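Local coordinates for protein putative diguanylate cyclase (GGDEF) with PAS/PAC domain (Rhodopseudomonas palustris, PDB 3LIF) that probably makes cyclic di-GMP from two molecules of GTP through its GGDEF domain, the present chain being its extracellular PDC-fold sensor domain, at residues Ser168-His173 / Val233-Arg238; Thr219-Tyr224 / Arg238-Val243. All blocks are in the same frame, centred on the assembly; numbering follows the deposited sequence.

Contact 1. Residues Ser168-His173 / Val233-Arg238; sequences SISLLH and VVTVAR
Strands 168-173 and 233-238 are antiparallel neighbours in the second five-stranded sheet of this PDC-fold sensor domain, whose strand order is 2-1-5-4-3. Ser-168, Ser-170 and Leu-172 form hydrogen-bonded pairs with Ala-237, Thr-235 and Val-233, each closed by two backbone bonds; the straightest, Leu-172 N to Val-233 O, measures 2.8 Å with 175° at the hydrogen. Between these rungs the CA-H of Ile-169 leans on Thr-235 O.

On one face Ile-169 and Val-236 lie side by side, CG1 to CG1 at 4.0 Å, while Leu-171 reaches Val-234 with its CD1 branch. Leu-24 of helix 5-47 rests on both Ile-169 and Val-236. The other face is mixed. Thr-235 turns OG1 between its backbone N and carbonyl carbon (chi1 67°), where it lies beside Ser-170 CB, and this leaves CG2 to meet Leu-172 CD1 at 3.7 Å, the two side chains crossing at about a right angle. Thr-235 OG1 also bonds a water at 3.0 Å, which donates a weak bond to Ser-168 O. Leu-196 of helix 195-203 packs on Thr-235.

The chemistry is thus divided: Ile-169 and Val-236 give the long helix an apolar surface, while on the reverse face the buried threonine's hydroxyl has a water partner.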
loop_
_atom_site.group_PDB
_atom_site.type_symbol
_atom_site.label_atom_id
_atom_site.label_comp_id
_atom_site.label_asym_id
_atom_site.label_seq_id
_atom_site.Cartn_x
_atom_site.Cartn_y
_atom_site.Cartn_z
ATOM N N SER A 168 -6.899 -16.602 -1.417
ATOM C CA SER A 168 -5.716 -15.757 -1.331
ATOM C C SER A 168 -5.936 -14.351 -1.857
ATOM O O SER A 168 -6.457 -14.165 -2.952
ATOM C CB SER A 168 -4.634 -16.349 -2.161
ATOM O OG SER A 168 -3.461 -15.630 -1.895
ATOM N N ILE A 169 -5.527 -13.343 -1.104
ATOM C CA ILE A 169 -5.587 -11.995 -1.658
ATOM C C ILE A 169 -4.276 -11.287 -1.539
ATOM O O ILE A 169 -3.632 -11.376 -0.498
ATOM C CB ILE A 169 -6.625 -11.188 -0.956
ATOM C CG1 ILE A 169 -7.960 -11.895 -1.148
ATOM C CG2 ILE A 169 -6.665 -9.803 -1.512
ATOM C CD1 ILE A 169 -9.143 -11.053 -0.828
ATOM N N SER A 170 -3.880 -10.560 -2.573
ATOM C CA SER A 170 -2.639 -9.783 -2.478
ATOM C C SER A 170 -2.812 -8.362 -2.870
ATOM O O SER A 170 -3.636 -8.027 -3.769
ATOM C CB SER A 170 -1.587 -10.340 -3.397
ATOM O OG SER A 170 -1.321 -11.625 -2.955
ATOM N N LEU A 171 -1.985 -7.520 -2.259
ATOM C CA LEU A 171 -1.895 -6.156 -2.713
ATOM C C LEU A 171 -0.476 -5.967 -3.178
ATOM O O LEU A 171 0.447 -6.151 -2.396
ATOM C CB LEU A 171 -2.234 -5.206 -1.580
ATOM C CG LEU A 171 -2.045 -3.729 -1.935
ATOM C CD1 LEU A 171 -2.931 -3.315 -3.027
ATOM C CD2 LEU A 171 -2.223 -2.815 -0.752
ATOM N N LEU A 172 -0.295 -5.644 -4.455
ATOM C CA LEU A 172 1.046 -5.450 -4.972
ATOM C C LEU A 172 1.286 -4.100 -5.622
ATOM O O LEU A 172 0.346 -3.367 -5.977
ATOM C CB LEU A 172 1.476 -6.559 -5.935
ATOM C CG LEU A 172 1.196 -7.989 -5.471
ATOM C CD1 LEU A 172 0.002 -8.583 -6.296
ATOM C CD2 LEU A 172 2.428 -8.844 -5.593
ATOM N N HIS A 173 2.567 -3.759 -5.745
ATOM C CA HIS A 173 2.889 -2.538 -6.413
ATOM C C HIS A 173 2.893 -2.913 -7.877
ATOM O O HIS A 173 3.258 -4.056 -8.284
ATOM C CB HIS A 173 4.257 -2.049 -6.013
ATOM C CG HIS A 173 4.587 -0.705 -6.556
ATOM N ND1 HIS A 173 5.004 -0.516 -7.864
ATOM C CD2 HIS A 173 4.578 0.527 -5.968
ATOM C CE1 HIS A 173 5.244 0.778 -8.055
ATOM N NE2 HIS A 173 4.962 1.434 -6.931
ATOM N N VAL A 233 -1.646 -3.150 -7.677
ATOM C CA VAL A 233 -2.481 -4.146 -8.328
ATOM C C VAL A 233 -3.101 -4.983 -7.222
ATOM O O VAL A 233 -2.488 -5.169 -6.186
ATOM C CB VAL A 233 -1.616 -5.076 -9.164
ATOM C CG1 VAL A 233 -2.477 -6.021 -10.015
ATOM C CG2 VAL A 233 -0.728 -4.246 -10.042
ATOM N N VAL A 234 -4.306 -5.493 -7.404
ATOM C CA VAL A 234 -4.812 -6.420 -6.386
ATOM C C VAL A 234 -4.983 -7.731 -7.074
ATOM O O VAL A 234 -5.264 -7.750 -8.290
ATOM C CB VAL A 234 -6.178 -6.009 -5.863
ATOM C CG1 VAL A 234 -6.048 -4.810 -4.952
ATOM C CG2 VAL A 234 -7.110 -5.686 -7.048
ATOM N N THR A 235 -4.825 -8.830 -6.341
ATOM C CA THR A 235 -5.140 -10.136 -6.927
ATOM C C THR A 235 -6.000 -10.941 -5.963
ATOM O O THR A 235 -5.792 -10.812 -4.774
ATOM C CB THR A 235 -3.872 -10.928 -7.195
ATOM O OG1 THR A 235 -3.248 -11.276 -5.944
ATOM C CG2 THR A 235 -2.878 -10.130 -8.080
ATOM N N VAL A 236 -6.965 -11.735 -6.467
ATOM C CA VAL A 236 -7.727 -12.727 -5.668
ATOM C C VAL A 236 -7.550 -14.057 -6.323
ATOM O O VAL A 236 -7.728 -14.163 -7.530
ATOM C CB VAL A 236 -9.258 -12.625 -5.812
ATOM C CG1 VAL A 236 -9.903 -12.848 -4.492
ATOM C CG2 VAL A 236 -9.715 -11.365 -6.387
ATOM N N ALA A 237 -7.319 -15.095 -5.533
ATOM C CA ALA A 237 -7.175 -16.446 -6.074
ATOM C C ALA A 237 -7.893 -17.475 -5.222
ATOM O O ALA A 237 -8.088 -17.267 -4.026
ATOM C CB ALA A 237 -5.742 -16.807 -6.179
ATOM N N ARG A 238 -8.314 -18.566 -5.858
ATOM C CA ARG A 238 -8.817 -19.760 -5.157
ATOM C C ARG A 238 -8.441 -21.043 -5.875
ATOM O O ARG A 238 -8.393 -21.074 -7.092
ATOM C CB ARG A 238 -10.342 -19.696 -4.886
ATOM C CG ARG A 238 -11.302 -19.703 -6.062
ATOM C CD ARG A 238 -12.746 -20.215 -5.650
ATOM N NE ARG A 238 -13.606 -19.264 -4.894
ATOM C CZ ARG A 238 -14.620 -18.531 -5.420
ATOM N NH1 ARG A 238 -14.956 -18.599 -6.706
ATOM N NH2 ARG A 238 -15.327 -17.700 -4.672
HETATM O O HOH W 1 -4.318 -13.664 -4.538
#

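Contact 2. Residues Thr219-Tyr224 / Arg238-Val243; sequences TKYLAY and RTEDSV
Tyr-221 carries CG anti to its carbonyl carbon (chi1 -81°), and Glu-240 carries CG anti to its backbone N (chi1 159°) with an extended chain beyond; together these torsions lay the two side chains alongside each other, pointing the same way. Glu-240 OE1 comes to the edge of the tyrosine ring, in its plane, 3.8 Å from CE1, and the carboxylate is turned 51° from the ring. At that distance the acid makes a loose approach to the ring's C-H rim, which could be weakly attractive at most.

The backbone supplies the firmer link. Tyr-221 and Arg-238 are an antiparallel hydrogen-bonded pair, in which Arg-238 N reaches Tyr-221 O at 3.1 Å, nearly along the C=O axis. The return bond, from Tyr-221 N to Arg-238 O, is weak, and its acceptor is not securely placed.

Lys-220 crosses Thr-239 obliquely, its CE 4.0 Å from Thr-239 CG2, and the same methyl lies 3.6 Å from Thr-219 O. The lysine chain bends at chi3 and carries NZ on to a salt bridge with Asp-216 and a hydrogen bond to Gly-166 O. A leucine in place of Lys-220 would probably leave Asp-216 without its positive mate and Gly-166 O without this donor, with less aliphatic chain lying against the Thr-239 methyl.

Around this surface contact, the ring of Tyr-208 from strand 206-212 meets that of Tyr-221, and Leu-210 of the same strand touches both Thr-219 and Tyr-221. Thr-239 OG1 makes a weak hydrogen bond to Pro-165 O. Strand 206-212 thus flanks strand 219-226 in the sheet, and helix 5-47 is met by the Arg-238 side chain, which packs on Met-17.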
loop_
_atom_site.group_PDB
_atom_site.type_symbol
_atom_site.label_atom_id
_atom_site.label_comp_id
_atom_site.label_asym_id
_atom_site.label_seq_id
_atom_site.Cartn_x
_atom_site.Cartn_y
_atom_site.Cartn_z
ATOM N N THR A 219 -2.415 -24.988 -7.587
ATOM C CA THR A 219 -2.980 -24.475 -8.799
ATOM C C THR A 219 -4.226 -23.693 -8.454
ATOM O O THR A 219 -5.050 -24.199 -7.695
ATOM C CB THR A 219 -3.431 -25.625 -9.681
ATOM O OG1 THR A 219 -2.292 -26.251 -10.249
ATOM C CG2 THR A 219 -4.290 -25.131 -10.846
ATOM N N LYS A 220 -4.390 -22.486 -9.012
ATOM C CA LYS A 220 -5.639 -21.782 -8.846
ATOM C C LYS A 220 -5.961 -20.837 -9.951
ATOM O O LYS A 220 -5.090 -20.454 -10.726
ATOM C CB LYS A 220 -5.679 -21.018 -7.544
ATOM C CG LYS A 220 -4.393 -20.940 -6.812
ATOM C CD LYS A 220 -4.649 -20.465 -5.384
ATOM C CE LYS A 220 -3.745 -21.213 -4.435
ATOM N NZ LYS A 220 -3.611 -20.460 -3.162
ATOM N N TYR A 221 -7.250 -20.523 -10.041
ATOM C CA TYR A 221 -7.712 -19.419 -10.836
ATOM C C TYR A 221 -7.466 -18.127 -10.064
ATOM O O TYR A 221 -7.755 -18.055 -8.865
ATOM C CB TYR A 221 -9.195 -19.541 -11.134
ATOM C CG TYR A 221 -9.466 -20.472 -12.256
ATOM C CD1 TYR A 221 -9.564 -21.839 -12.031
ATOM C CD2 TYR A 221 -9.594 -20.005 -13.562
ATOM C CE1 TYR A 221 -9.801 -22.734 -13.054
ATOM C CE2 TYR A 221 -9.848 -20.911 -14.631
ATOM C CZ TYR A 221 -9.947 -22.283 -14.360
ATOM O OH TYR A 221 -10.195 -23.208 -15.382
ATOM N N LEU A 222 -6.941 -17.129 -10.780
ATOM C CA LEU A 222 -6.580 -15.831 -10.249
ATOM C C LEU A 222 -7.206 -14.695 -11.062
ATOM O O LEU A 222 -7.183 -14.639 -12.354
ATOM C CB LEU A 222 -5.054 -15.675 -10.271
ATOM C CG LEU A 222 -4.409 -14.337 -9.809
ATOM C CD1 LEU A 222 -3.017 -14.583 -9.324
ATOM C CD2 LEU A 222 -4.424 -13.261 -10.888
ATOM N N ALA A 223 -7.773 -13.765 -10.327
ATOM C CA ALA A 223 -8.260 -12.572 -10.974
ATOM C C ALA A 223 -7.406 -11.429 -10.407
ATOM O O ALA A 223 -7.096 -11.417 -9.197
ATOM C CB ALA A 223 -9.707 -12.365 -10.647
ATOM N N TYR A 224 -7.021 -10.500 -11.286
ATOM C CA TYR A 224 -6.257 -9.333 -10.907
ATOM C C TYR A 224 -6.805 -8.116 -11.582
ATOM O O TYR A 224 -7.411 -8.193 -12.645
ATOM C CB TYR A 224 -4.823 -9.465 -11.360
ATOM C CG TYR A 224 -4.650 -9.327 -12.855
ATOM C CD1 TYR A 224 -4.523 -8.074 -13.428
ATOM C CD2 TYR A 224 -4.636 -10.479 -13.720
ATOM C CE1 TYR A 224 -4.339 -7.925 -14.805
ATOM C CE2 TYR A 224 -4.453 -10.362 -15.090
ATOM C CZ TYR A 224 -4.308 -9.065 -15.623
ATOM O OH TYR A 224 -4.126 -8.842 -16.958
ATOM N N ARG A 238 -8.314 -18.566 -5.858
ATOM C CA ARG A 238 -8.817 -19.760 -5.157
ATOM C C ARG A 238 -8.441 -21.043 -5.875
ATOM O O ARG A 238 -8.393 -21.074 -7.092
ATOM C CB ARG A 238 -10.342 -19.696 -4.886
ATOM C CG ARG A 238 -11.302 -19.703 -6.062
ATOM C CD ARG A 238 -12.746 -20.215 -5.650
ATOM N NE ARG A 238 -13.606 -19.264 -4.894
ATOM C CZ ARG A 238 -14.620 -18.531 -5.420
ATOM N NH1 ARG A 238 -14.956 -18.599 -6.706
ATOM N NH2 ARG A 238 -15.327 -17.700 -4.672
ATOM N N THR A 239 -8.140 -22.095 -5.116
ATOM C CA THR A 239 -7.993 -23.422 -5.703
ATOM C C THR A 239 -9.326 -23.773 -6.284
ATOM O O THR A 239 -10.358 -23.343 -5.794
ATOM C CB THR A 239 -7.556 -24.523 -4.693
ATOM O OG1 THR A 239 -8.307 -24.395 -3.501
ATOM C CG2 THR A 239 -6.116 -24.375 -4.303
ATOM N N GLU A 240 -9.292 -24.531 -7.369
ATOM C CA GLU A 240 -10.511 -24.907 -8.058
ATOM C C GLU A 240 -11.349 -25.926 -7.301
ATOM O O GLU A 240 -12.553 -25.720 -7.131
ATOM C CB GLU A 240 -10.221 -25.527 -9.404
ATOM C CG GLU A 240 -11.426 -26.341 -9.825
ATOM C CD GLU A 240 -11.348 -26.802 -11.253
ATOM O OE1 GLU A 240 -10.427 -26.336 -11.984
ATOM O OE2 GLU A 240 -12.214 -27.623 -11.642
ATOM N N ASP A 241 -10.712 -27.027 -6.877
ATOM C CA ASP A 241 -11.440 -28.175 -6.285
ATOM C C ASP A 241 -11.352 -29.511 -7.131
ATOM O O ASP A 241 -11.726 -29.542 -8.319
ATOM C CB ASP A 241 -12.930 -27.802 -6.032
ATOM C CG ASP A 241 -13.127 -26.821 -4.866
ATOM O OD1 ASP A 241 -12.241 -26.008 -4.528
ATOM O OD2 ASP A 241 -14.217 -26.861 -4.281
ATOM N N SER A 242 -10.883 -30.612 -6.520
ATOM C CA SER A 242 -10.903 -31.949 -7.189
ATOM C C SER A 242 -10.582 -33.199 -6.326
ATOM O O SER A 242 -11.333 -33.570 -5.393
ATOM C CB SER A 242 -9.985 -31.954 -8.419
ATOM O OG SER A 242 -10.295 -30.891 -9.301
ATOM N N VAL A 243 -9.454 -33.840 -6.664
ATOM C CA VAL A 243 -9.169 -35.238 -6.252
ATOM C C VAL A 243 -8.128 -35.887 -7.206
ATOM O O VAL A 243 -8.483 -36.297 -8.305
ATOM C CB VAL A 243 -10.496 -36.123 -6.195
ATOM C CG1 VAL A 243 -10.193 -37.610 -6.468
ATOM C CG2 VAL A 243 -11.273 -35.894 -4.859
#

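How the contacts relate
From the N terminus the chain passes through helix 5-47 and the first five-stranded sheet before reaching strand 168-173, the first partner in contact 1. It then runs through strand 178-182, helix 195-203 and strand 206-212 to strand 219-226, where contact 2 begins. Strand 232-239 and the loop after it answer both: residues 233-238 close contact 1 over 59 intervening residues, and 238-243 close contact 2 over the hairpin's 13. The segments alternate along the chain, so the two closures cross. Arg-238 is common to both, and Val-236 N probably bonds Ala-223 O between them. Strand 232-239 thus joins 168-173 to 219-226 within the second sheet.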